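Polyketide synthase/nonribosomal peptide synthetase hybrid RzxB (Pseudomonas fluorescens, PDB 5IL6) probably dehydrates beta-hydroxyacyl chains carried on acyl carrier protein during rhizoxin assembly, through its dehydratase domain of the hotdog superfamily. Local coordinates at residues A[42-46]-A[165-171]; A[81-87]-A[125-131]; A[170-176]-A[187-192]; A[230-236]-A[278-284]. One frame throughout, in Å; residues are numbered along the deposited sequence.

Interaction 1: A[42-46]-A[165-171]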
# COMPACT_ATOMS: atom_id res chain seq x y z
N GLU A 42 -6.24 -12.97 2.51
CA GLU A 42 -6.85 -12.16 3.56
C GLU A 42 -7.32 -10.81 3.04
O GLU A 42 -7.65 -9.93 3.85
CB GLU A 42 -5.86 -11.97 4.71
CG GLU A 42 -5.43 -13.29 5.33
CD GLU A 42 -4.67 -13.10 6.63
OE1 GLU A 42 -3.66 -12.37 6.63
OE2 GLU A 42 -5.08 -13.69 7.65
N HIS A 43 -7.37 -10.62 1.72
CA HIS A 43 -7.84 -9.39 1.09
C HIS A 43 -8.78 -9.79 -0.05
O HIS A 43 -8.34 -9.94 -1.19
CB HIS A 43 -6.65 -8.56 0.59
CG HIS A 43 -7.03 -7.22 0.05
ND1 HIS A 43 -7.39 -7.03 -1.27
CD2 HIS A 43 -7.10 -6.01 0.64
CE1 HIS A 43 -7.67 -5.75 -1.46
NE2 HIS A 43 -7.50 -5.11 -0.32
N ARG A 44 -10.06 -9.94 0.27
CA ARG A 44 -11.04 -10.44 -0.69
C ARG A 44 -11.96 -9.31 -1.12
O ARG A 44 -12.57 -8.64 -0.28
CB ARG A 44 -11.84 -11.60 -0.11
CG ARG A 44 -11.02 -12.87 0.06
CD ARG A 44 -11.89 -14.07 0.42
NE ARG A 44 -11.12 -15.32 0.37
CZ ARG A 44 -11.01 -16.11 -0.70
NH1 ARG A 44 -11.62 -15.79 -1.83
NH2 ARG A 44 -10.29 -17.22 -0.63
N VAL A 45 -12.08 -9.12 -2.44
CA VAL A 45 -12.92 -8.09 -3.02
C VAL A 45 -13.99 -8.78 -3.85
O VAL A 45 -13.67 -9.50 -4.81
CB VAL A 45 -12.11 -7.10 -3.87
CG1 VAL A 45 -13.03 -6.06 -4.50
CG2 VAL A 45 -11.03 -6.44 -3.03
N ASN A 46 -15.25 -8.58 -3.49
CA ASN A 46 -16.37 -9.25 -4.15
C ASN A 46 -16.16 -10.76 -4.17
O ASN A 46 -16.49 -11.45 -5.14
CB ASN A 46 -16.59 -8.70 -5.56
CG ASN A 46 -17.08 -7.26 -5.56
OD1 ASN A 46 -17.79 -6.84 -4.65
ND2 ASN A 46 -16.69 -6.51 -6.58
N GLY A 165 -18.08 -4.68 -0.32
CA GLY A 165 -17.55 -5.86 -0.96
C GLY A 165 -16.14 -6.26 -0.56
O GLY A 165 -15.56 -7.14 -1.21
N ILE A 166 -15.56 -5.65 0.47
CA ILE A 166 -14.18 -5.91 0.86
C ILE A 166 -14.19 -6.59 2.22
O ILE A 166 -14.71 -6.04 3.20
CB ILE A 166 -13.34 -4.62 0.91
CG1 ILE A 166 -13.37 -3.91 -0.45
CG2 ILE A 166 -11.90 -4.93 1.31
CD1 ILE A 166 -12.77 -2.52 -0.43
N GLU A 167 -13.63 -7.80 2.28
CA GLU A 167 -13.55 -8.58 3.51
C GLU A 167 -12.10 -8.93 3.80
O GLU A 167 -11.37 -9.36 2.90
CB GLU A 167 -14.40 -9.86 3.39
CG GLU A 167 -15.86 -9.58 3.07
CD GLU A 167 -16.81 -10.27 4.02
OE1 GLU A 167 -17.60 -11.12 3.57
OE2 GLU A 167 -16.76 -9.96 5.23
N TYR A 168 -11.69 -8.74 5.05
CA TYR A 168 -10.30 -8.94 5.45
C TYR A 168 -10.18 -10.12 6.39
O TYR A 168 -11.01 -10.30 7.29
CB TYR A 168 -9.75 -7.69 6.15
CG TYR A 168 -9.77 -6.43 5.32
CD1 TYR A 168 -8.79 -6.19 4.36
CD2 TYR A 168 -10.75 -5.48 5.51
CE1 TYR A 168 -8.81 -5.03 3.61
CE2 TYR A 168 -10.78 -4.32 4.77
CZ TYR A 168 -9.81 -4.10 3.82
OH TYR A 168 -9.83 -2.94 3.08
N GLY A 169 -9.15 -10.93 6.19
CA GLY A 169 -8.77 -11.92 7.17
C GLY A 169 -8.04 -11.27 8.34
O GLY A 169 -7.66 -10.10 8.29
N ALA A 170 -7.84 -12.06 9.39
CA ALA A 170 -7.27 -11.50 10.62
C ALA A 170 -5.94 -10.81 10.35
O ALA A 170 -5.66 -9.75 10.93
CB ALA A 170 -7.10 -12.61 11.66
N GLY A 171 -5.11 -11.38 9.48
CA GLY A 171 -3.81 -10.80 9.22
C GLY A 171 -3.86 -9.43 8.57
O GLY A 171 -2.86 -8.70 8.61
O HOH W 1 -7.50 -2.30 1.64
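Glu42 meets Gly169 and Gly171 at one end of a short antiparallel ladder, in which strand 43-45 pairs with strand 166-168 in a small sheet of the double-hotdog dehydratase fold. Glu42 O accepts Gly169 N at 3.0 Å, the donor standing above the carbonyl plane. The side chain, extended beyond CG, brings OE2 to 2.9 Å from Gly171 N, which also comes from above the carboxylate plane. Glycine suits both places, since a CB on either would run into the Glu42 side chain. CG trans to the backbone N (chi1 -175°) brings the His43 ring alongside that of Tyr168, the planes at 63°. CD2 of His43 comes within 3.6 Å of Tyr168 CE1. Val50 O holds His43 ND1, while a water bonded to Tyr168 OH at 2.8 Å is also bound, weakly, by His43 NE2. His43 opens an HxxxG motif and touches Asp208 of helix 204-212, so the two probably correspond to the His/Asp pair of polyketide synthase dehydratases. Arg44 and Glu167 exchange two nearly straight backbone bonds, and their charged chains reach into solvent on the face opposite His43 and Val45, where Arg44 NH1 donates to Gly47 O. On the His43 face Val45 CG2 lies 4.3 Å from Ile166 CG1, a loose contact backed by Leu228. Asn46 N then donates to Gly165 O at 2.7 Å, where that glycine, at a phi of 115°, ends a helix in a Schellman motif.

Interaction 2: A[81-87]-A[125-131]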
# COMPACT_ATOMS: atom_id res chain seq x y z
N SER A 81 6.54 7.97 -7.02
CA SER A 81 5.75 9.12 -7.44
C SER A 81 4.82 8.75 -8.58
O SER A 81 5.14 7.89 -9.42
CB SER A 81 6.65 10.28 -7.88
OG SER A 81 7.47 10.72 -6.81
N ASP A 82 3.66 9.41 -8.61
CA ASP A 82 2.70 9.28 -9.70
C ASP A 82 2.38 7.81 -9.98
O ASP A 82 2.46 7.33 -11.11
CB ASP A 82 3.20 9.98 -10.96
CG ASP A 82 3.32 11.47 -10.77
OD1 ASP A 82 2.71 12.01 -9.82
OD2 ASP A 82 4.03 12.12 -11.58
N LEU A 83 2.03 7.10 -8.92
CA LEU A 83 1.64 5.70 -9.03
C LEU A 83 0.16 5.62 -9.38
O LEU A 83 -0.65 6.41 -8.89
CB LEU A 83 1.93 4.96 -7.73
CG LEU A 83 1.54 3.48 -7.63
CD1 LEU A 83 2.45 2.80 -6.62
CD2 LEU A 83 0.09 3.28 -7.22
N SER A 84 -0.18 4.66 -10.23
CA SER A 84 -1.57 4.37 -10.55
C SER A 84 -1.79 2.87 -10.49
O SER A 84 -0.96 2.09 -10.98
CB SER A 84 -1.94 4.90 -11.94
OG SER A 84 -0.95 4.57 -12.89
N TRP A 85 -2.89 2.47 -9.87
CA TRP A 85 -3.35 1.09 -9.89
C TRP A 85 -4.36 0.94 -11.01
O TRP A 85 -5.29 1.75 -11.12
CB TRP A 85 -3.99 0.68 -8.56
CG TRP A 85 -3.04 0.51 -7.42
CD1 TRP A 85 -2.28 -0.59 -7.15
CD2 TRP A 85 -2.77 1.45 -6.38
NE1 TRP A 85 -1.54 -0.39 -6.01
CE2 TRP A 85 -1.83 0.85 -5.51
CE3 TRP A 85 -3.22 2.74 -6.09
CZ2 TRP A 85 -1.33 1.51 -4.38
CZ3 TRP A 85 -2.73 3.38 -4.97
CH2 TRP A 85 -1.80 2.77 -4.13
N ARG A 86 -4.18 -0.08 -11.84
CA ARG A 86 -5.13 -0.34 -12.91
C ARG A 86 -6.04 -1.48 -12.50
O ARG A 86 -6.91 -1.31 -11.65
CB ARG A 86 -4.38 -0.64 -14.22
CG ARG A 86 -3.36 0.41 -14.60
CD ARG A 86 -4.01 1.60 -15.27
NE ARG A 86 -3.00 2.61 -15.62
CZ ARG A 86 -3.06 3.90 -15.30
NH1 ARG A 86 -4.09 4.40 -14.63
NH2 ARG A 86 -2.07 4.71 -15.68
N GLN A 87 -5.84 -2.65 -13.09
CA GLN A 87 -6.70 -3.78 -12.79
C GLN A 87 -6.22 -4.47 -11.52
O GLN A 87 -5.03 -4.51 -11.25
CB GLN A 87 -6.70 -4.77 -13.95
CG GLN A 87 -6.40 -4.15 -15.29
CD GLN A 87 -6.90 -5.00 -16.44
OE1 GLN A 87 -6.88 -6.23 -16.38
NE2 GLN A 87 -7.35 -4.34 -17.50
N GLN A 125 -1.28 -7.61 -19.26
CA GLN A 125 -2.15 -6.71 -18.53
C GLN A 125 -1.31 -5.88 -17.56
O GLN A 125 -0.62 -6.44 -16.71
CB GLN A 125 -3.23 -7.48 -17.76
CG GLN A 125 -4.06 -8.43 -18.61
CD GLN A 125 -5.19 -7.73 -19.33
OE1 GLN A 125 -5.21 -7.68 -20.56
NE2 GLN A 125 -6.13 -7.19 -18.57
N LEU A 126 -1.40 -4.56 -17.68
CA LEU A 126 -0.68 -3.67 -16.77
C LEU A 126 -1.52 -3.49 -15.51
O LEU A 126 -2.67 -3.06 -15.58
CB LEU A 126 -0.41 -2.32 -17.45
CG LEU A 126 0.37 -1.29 -16.63
CD1 LEU A 126 1.79 -1.76 -16.38
CD2 LEU A 126 0.37 0.06 -17.33
N HIS A 127 -0.93 -3.81 -14.36
CA HIS A 127 -1.62 -3.72 -13.08
C HIS A 127 -1.23 -2.50 -12.27
O HIS A 127 -2.06 -1.97 -11.52
CB HIS A 127 -1.36 -4.98 -12.25
CG HIS A 127 -2.06 -6.20 -12.76
ND1 HIS A 127 -3.40 -6.43 -12.55
CD2 HIS A 127 -1.61 -7.26 -13.48
CE1 HIS A 127 -3.74 -7.58 -13.12
NE2 HIS A 127 -2.67 -8.10 -13.69
N CYS A 128 0.01 -2.04 -12.40
CA CYS A 128 0.49 -0.90 -11.63
C CYS A 128 1.62 -0.24 -12.39
O CYS A 128 2.43 -0.92 -13.02
CB CYS A 128 0.96 -1.33 -10.23
SG CYS A 128 1.50 0.05 -9.17
N GLN A 129 1.66 1.08 -12.32
CA GLN A 129 2.66 1.88 -13.01
C GLN A 129 3.06 3.04 -12.11
O GLN A 129 2.20 3.62 -11.44
CB GLN A 129 2.12 2.39 -14.35
CG GLN A 129 3.01 3.37 -15.10
CD GLN A 129 2.25 4.14 -16.15
OE1 GLN A 129 2.48 3.97 -17.35
NE2 GLN A 129 1.33 4.99 -15.71
N ALA A 130 4.35 3.35 -12.06
CA ALA A 130 4.82 4.44 -11.23
C ALA A 130 6.22 4.83 -11.68
O ALA A 130 6.84 4.16 -12.51
CB ALA A 130 4.82 4.05 -9.75
N ARG A 131 6.71 5.93 -11.11
CA ARG A 131 8.09 6.36 -11.25
C ARG A 131 8.68 6.52 -9.86
O ARG A 131 7.96 6.78 -8.89
CB ARG A 131 8.20 7.67 -12.05
CG ARG A 131 7.93 8.92 -11.24
CD ARG A 131 7.98 10.18 -12.07
NE ARG A 131 8.19 11.35 -11.21
CZ ARG A 131 7.30 12.32 -11.01
NH1 ARG A 131 6.12 12.30 -11.61
NH2 ARG A 131 7.60 13.33 -10.20
O HOH W 2 0.94 6.77 -13.40
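The guanidinium of Arg131 lies flat against Ser81, whose CB sits 3.7 Å above the centre of one face; Asp82 OD2 comes to its edge as a salt-bridge partner, though too closely modelled for its exact place to be trusted. The His127 ring is met at its edge, where ND1 donates to Gln87 O at 2.8 Å, almost in the ring plane. Phe89 makes an edge-to-face contact with the His127 ring. Over the Trp85 indole Leu83 CD2 covers one face, and Cys128 SG lies obliquely 4.7 Å from the centroid of the five-membered ring. These apolar groups suit the inner side of a hotdog sheet, where Leu83, Trp85 and Cys128 touch helix 53-67. Strands 83-85 and 125-131 run antiparallel, their register slipping by one at a beta bulge between Ser81 and Ser84. Here the chain turns a corner at Asp82. Cys128 adopts a trans first torsion (chi1 -177°), which directs SG at Leu83 CG, 3.8 Å away. On the other side polar atoms gather round one water: it donates to Asp82 O, accepts from Gln129 NE2 at 2.9 Å and is hydrogen-bonded to Ser84 OG.

Interaction 3: A[170-176]-A[187-192]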
# COMPACT_ATOMS: atom_id res chain seq x y z
N ALA A 170 -7.84 -12.06 9.39
CA ALA A 170 -7.27 -11.50 10.62
C ALA A 170 -5.94 -10.81 10.35
O ALA A 170 -5.66 -9.75 10.93
CB ALA A 170 -7.10 -12.61 11.66
N GLY A 171 -5.11 -11.38 9.48
CA GLY A 171 -3.81 -10.80 9.22
C GLY A 171 -3.86 -9.43 8.57
O GLY A 171 -2.86 -8.70 8.61
N HIS A 172 -4.99 -9.06 7.97
CA HIS A 172 -5.16 -7.74 7.38
C HIS A 172 -6.25 -6.92 8.09
O HIS A 172 -6.63 -5.86 7.59
CB HIS A 172 -5.47 -7.85 5.89
CG HIS A 172 -4.25 -8.06 5.04
ND1 HIS A 172 -3.81 -7.13 4.13
CD2 HIS A 172 -3.37 -9.09 4.98
CE1 HIS A 172 -2.72 -7.57 3.54
NE2 HIS A 172 -2.43 -8.76 4.03
N ARG A 173 -6.76 -7.40 9.22
CA ARG A 173 -7.65 -6.61 10.06
C ARG A 173 -6.87 -5.98 11.21
O ARG A 173 -7.09 -6.27 12.39
CB ARG A 173 -8.80 -7.47 10.59
CG ARG A 173 -9.85 -7.82 9.56
CD ARG A 173 -10.86 -8.78 10.15
NE ARG A 173 -11.61 -8.18 11.25
CZ ARG A 173 -12.82 -7.63 11.16
NH1 ARG A 173 -13.46 -7.60 10.00
NH2 ARG A 173 -13.39 -7.12 12.24
N ARG A 174 -5.94 -5.10 10.85
CA ARG A 174 -4.94 -4.61 11.79
C ARG A 174 -5.28 -3.24 12.36
O ARG A 174 -4.46 -2.66 13.06
CB ARG A 174 -3.58 -4.56 11.10
CG ARG A 174 -3.18 -5.88 10.45
CD ARG A 174 -2.76 -6.93 11.46
NE ARG A 174 -3.89 -7.59 12.12
CZ ARG A 174 -4.01 -7.75 13.43
NH1 ARG A 174 -3.09 -7.29 14.28
NH2 ARG A 174 -5.07 -8.39 13.92
N LEU A 175 -6.47 -2.71 12.06
CA LEU A 175 -6.92 -1.48 12.71
C LEU A 175 -7.26 -1.79 14.16
O LEU A 175 -8.21 -2.53 14.44
CB LEU A 175 -8.13 -0.90 11.98
CG LEU A 175 -7.89 -0.10 10.70
CD1 LEU A 175 -9.21 0.43 10.17
CD2 LEU A 175 -6.90 1.05 10.89
N LEU A 176 -6.49 -1.24 15.09
CA LEU A 176 -6.69 -1.48 16.51
C LEU A 176 -7.51 -0.39 17.18
O LEU A 176 -8.29 -0.68 18.10
CB LEU A 176 -5.33 -1.61 17.22
CG LEU A 176 -4.44 -2.75 16.71
CD1 LEU A 176 -3.12 -2.78 17.46
CD2 LEU A 176 -5.14 -4.10 16.82
N ALA A 187 -4.85 6.64 13.79
CA ALA A 187 -5.07 5.21 13.90
C ALA A 187 -3.86 4.53 14.52
O ALA A 187 -2.72 4.96 14.32
CB ALA A 187 -5.36 4.59 12.53
N ARG A 188 -4.12 3.48 15.29
CA ARG A 188 -3.08 2.59 15.78
C ARG A 188 -3.22 1.24 15.08
O ARG A 188 -4.31 0.66 15.06
CB ARG A 188 -3.16 2.40 17.30
CG ARG A 188 -2.46 3.49 18.09
CD ARG A 188 -3.30 4.75 18.18
NE ARG A 188 -2.76 5.70 19.15
CZ ARG A 188 -3.42 6.76 19.61
NH1 ARG A 188 -4.66 7.01 19.19
NH2 ARG A 188 -2.85 7.56 20.50
N ILE A 189 -2.12 0.76 14.51
CA ILE A 189 -2.09 -0.49 13.77
C ILE A 189 -0.89 -1.29 14.23
O ILE A 189 0.12 -0.73 14.68
CB ILE A 189 -2.05 -0.25 12.24
CG1 ILE A 189 -0.79 0.53 11.86
CG2 ILE A 189 -3.29 0.50 11.79
CD1 ILE A 189 -0.57 0.68 10.36
N ALA A 190 -1.00 -2.61 14.13
CA ALA A 190 0.11 -3.49 14.48
C ALA A 190 -0.13 -4.86 13.86
O ALA A 190 -1.28 -5.29 13.72
CB ALA A 190 0.28 -3.61 16.00
N LEU A 191 0.96 -5.54 13.54
CA LEU A 191 0.87 -6.88 12.97
C LEU A 191 0.29 -7.87 13.97
O LEU A 191 0.48 -7.75 15.19
CB LEU A 191 2.25 -7.37 12.52
CG LEU A 191 2.92 -6.62 11.37
CD1 LEU A 191 4.35 -7.13 11.18
CD2 LEU A 191 2.12 -6.79 10.09
N GLN A 192 -0.44 -8.85 13.45
CA GLN A 192 -0.97 -9.92 14.29
C GLN A 192 0.16 -10.75 14.88
O GLN A 192 0.09 -11.16 16.05
CB GLN A 192 -1.91 -10.80 13.47
CG GLN A 192 -2.66 -11.85 14.28
CD GLN A 192 -3.47 -12.78 13.40
OE1 GLN A 192 -3.12 -13.03 12.24
NE2 GLN A 192 -4.56 -13.30 13.95
O HOH W 3 -0.52 -8.83 10.35
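Arg174 forms the tight part of the contact, its guanidinium wedged between the turn at Ala170 and the end of strand 187-190. NH1 donates to Ala190 O at 2.8 Å, while NE turns back within its own segment to Ala170 O at 3.0 Å, and NH2 adds a weak bond to the same oxygen. Bends at chi2 (-74°) and chi3 (79°) fold the chain so that both carbonyls can be served at once. Gln192 CB lies 3.7 Å above the centre of one guanidinium face, so that aliphatic carbon covers a group already fixed at its edges. With the guanidinium gone, as in an alanine, Ala190 O would probably lose its side-chain donor and Gln192 CB the flat group it covers, though Ala170 O would keep Arg173 N. Further on lies the open end of the hairpin of the second hotdog half, where strand 175-181 begins and strand 184-190 finishes. Leu176 N donates to Arg188 O at 2.9 Å. Leu175 CD2 packs on Ile189 CG2 at 3.8 Å, branched apolar chains suited to a buried face beside helix 204-212. Beside the gripped guanidinium the exposed rim is looser: the end of the extended Gln192 only lies alongside Ala170, NE2 3.5 Å from its CB. A water bridges the backbones of Gly171 and Gln192, donating to Gly171 O and accepting from Gln192 N at 3.1 Å.

Interaction 4: A[230-236]-A[278-284]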
# COMPACT_ATOMS: atom_id res chain seq x y z
N LEU A 230 -11.72 1.67 -4.17
CA LEU A 230 -10.40 1.08 -4.10
C LEU A 230 -9.35 2.14 -4.39
O LEU A 230 -9.62 3.09 -5.14
CB LEU A 230 -10.22 -0.09 -5.08
CG LEU A 230 -11.06 -1.35 -4.84
CD1 LEU A 230 -10.71 -2.40 -5.88
CD2 LEU A 230 -10.84 -1.90 -3.44
N PRO A 231 -8.15 2.00 -3.84
CA PRO A 231 -7.07 2.92 -4.22
C PRO A 231 -6.83 2.87 -5.72
O PRO A 231 -6.74 1.80 -6.31
CB PRO A 231 -5.86 2.39 -3.43
CG PRO A 231 -6.46 1.63 -2.29
CD PRO A 231 -7.70 1.01 -2.85
N ALA A 232 -6.75 4.05 -6.32
CA ALA A 232 -6.54 4.18 -7.76
C ALA A 232 -5.29 4.95 -8.13
O ALA A 232 -4.70 4.67 -9.17
CB ALA A 232 -7.75 4.88 -8.41
N GLY A 233 -4.86 5.89 -7.30
CA GLY A 233 -3.66 6.66 -7.58
C GLY A 233 -3.00 7.10 -6.29
O GLY A 233 -3.64 7.18 -5.23
N LEU A 234 -1.71 7.40 -6.40
CA LEU A 234 -0.93 7.88 -5.26
C LEU A 234 0.08 8.90 -5.76
O LEU A 234 0.91 8.60 -6.62
CB LEU A 234 -0.22 6.72 -4.56
CG LEU A 234 0.68 7.08 -3.38
CD1 LEU A 234 -0.01 8.02 -2.41
CD2 LEU A 234 1.13 5.81 -2.67
N GLY A 235 -0.00 10.12 -5.21
CA GLY A 235 0.91 11.17 -5.62
C GLY A 235 2.35 10.87 -5.24
O GLY A 235 3.27 11.01 -6.06
N GLN A 236 2.57 10.45 -4.00
CA GLN A 236 3.90 10.10 -3.53
C GLN A 236 3.81 9.09 -2.40
O GLN A 236 2.90 9.15 -1.57
CB GLN A 236 4.67 11.31 -3.00
CG GLN A 236 5.00 12.39 -4.00
CD GLN A 236 5.79 13.52 -3.36
OE1 GLN A 236 5.25 14.27 -2.54
NE2 GLN A 236 7.06 13.63 -3.70
N LEU A 278 2.48 9.14 2.73
CA LEU A 278 1.69 8.96 1.52
C LEU A 278 0.94 10.26 1.25
O LEU A 278 0.09 10.66 2.05
CB LEU A 278 0.70 7.80 1.66
CG LEU A 278 1.25 6.38 1.55
CD1 LEU A 278 2.00 5.98 2.81
CD2 LEU A 278 0.10 5.41 1.29
N ASN A 279 1.26 10.91 0.14
CA ASN A 279 0.62 12.16 -0.24
C ASN A 279 -0.31 11.92 -1.43
O ASN A 279 0.09 11.33 -2.43
CB ASN A 279 1.66 13.23 -0.59
CG ASN A 279 2.47 13.66 0.61
OD1 ASN A 279 1.93 13.84 1.70
ND2 ASN A 279 3.77 13.83 0.43
N GLN A 280 -1.55 12.39 -1.29
CA GLN A 280 -2.54 12.35 -2.37
C GLN A 280 -2.86 10.91 -2.78
O GLN A 280 -2.66 10.50 -3.92
CB GLN A 280 -2.08 13.19 -3.56
CG GLN A 280 -1.71 14.62 -3.20
CD GLN A 280 -2.93 15.45 -2.82
OE1 GLN A 280 -3.89 15.54 -3.57
NE2 GLN A 280 -2.88 16.06 -1.63
N LEU A 281 -3.35 10.14 -1.81
CA LEU A 281 -3.86 8.79 -2.05
C LEU A 281 -5.31 8.90 -2.48
O LEU A 281 -6.18 9.30 -1.68
CB LEU A 281 -3.71 7.94 -0.79
CG LEU A 281 -4.30 6.53 -0.85
CD1 LEU A 281 -3.58 5.69 -1.90
CD2 LEU A 281 -4.23 5.86 0.51
N SER A 282 -5.60 8.53 -3.72
CA SER A 282 -6.92 8.71 -4.32
C SER A 282 -7.68 7.39 -4.34
O SER A 282 -7.18 6.38 -4.87
CB SER A 282 -6.80 9.27 -5.73
OG SER A 282 -8.08 9.41 -6.33
N PHE A 283 -8.89 7.40 -3.79
CA PHE A 283 -9.83 6.29 -3.87
C PHE A 283 -10.91 6.61 -4.89
O PHE A 283 -11.42 7.73 -4.94
CB PHE A 283 -10.48 6.01 -2.51
CG PHE A 283 -9.53 5.48 -1.47
CD1 PHE A 283 -8.66 6.32 -0.81
CD2 PHE A 283 -9.52 4.13 -1.15
CE1 PHE A 283 -7.80 5.83 0.16
CE2 PHE A 283 -8.66 3.64 -0.19
CZ PHE A 283 -7.80 4.49 0.46
N GLN A 284 -11.26 5.62 -5.72
CA GLN A 284 -12.22 5.83 -6.79
C GLN A 284 -13.18 4.65 -6.87
O GLN A 284 -12.78 3.51 -6.60
CB GLN A 284 -11.50 6.01 -8.13
CG GLN A 284 -10.49 7.15 -8.09
CD GLN A 284 -9.67 7.27 -9.36
OE1 GLN A 284 -9.95 6.61 -10.36
NE2 GLN A 284 -8.66 8.13 -9.32
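Ser282 O is gripped by two successive amides, Ala232 N at 2.8 Å and, weakly, Gly233 N at 3.4 Å. Two residues thus face one across the ladder, a classic beta bulge, and Ser282 N returns a bond to Gly233 O at 2.8 Å. A second classic bulge sets Gly235 and Gln236 opposite Asn279; glycine suits it because a CB on Gly235 would strike Asn279 O. On the inner face Pro231 and Phe283 lie side by side, CG of the proline 3.6 Å from ring atom CE2 and oblique to the ring. The rigid proline, with no N-H to give, fits this non-hydrogen-bonded position. A serine in place of Phe283 would probably leave Pro231 CG without its aromatic neighbour and open a gap toward Val214. Leu234 holds CG beside its own carbonyl carbon (chi1 177°), and CD1 then comes to 4.0 Å from Leu281 CB while CD2 meets Leu278. The outer face carries polar chains: Gln236 OE1 takes a weak bond from Asn279 ND2, their amide planes 36° apart, and the extended Gln284 lays its amide against Ala232 CB. Leu278, Leu281 and Pro231 all touch Met211 of helix 204-212, the arrangement of a hotdog fold, in which a curved antiparallel sheet wraps round a central helix.

In the fold
Interactions 2 and 4 join neighbouring strands of the main antiparallel array: strands 77-85 and 230-239 lie side by side, with Leu83 O 2.9 Å from Leu234 N and Trp85 packed on Pro231, so the two hotdog halves meet there. Both pair a helix-facing apolar side with a polar outer one, and both are interrupted by bulges. Interactions 1 and 3 lie nearer the periphery and share Ala170 and Gly171; interaction 1 is a short ladder of a separate small sheet (strands 48-49, 43-45 and 166-168) with one carboxylate bond at its end, whereas the Arg174 guanidinium and one backbone bond hold interaction 3. Interaction 1 still reaches interaction 4 through Ile166 and Leu230, while interactions 2 and 3 lie on opposite sides of the chain's centre.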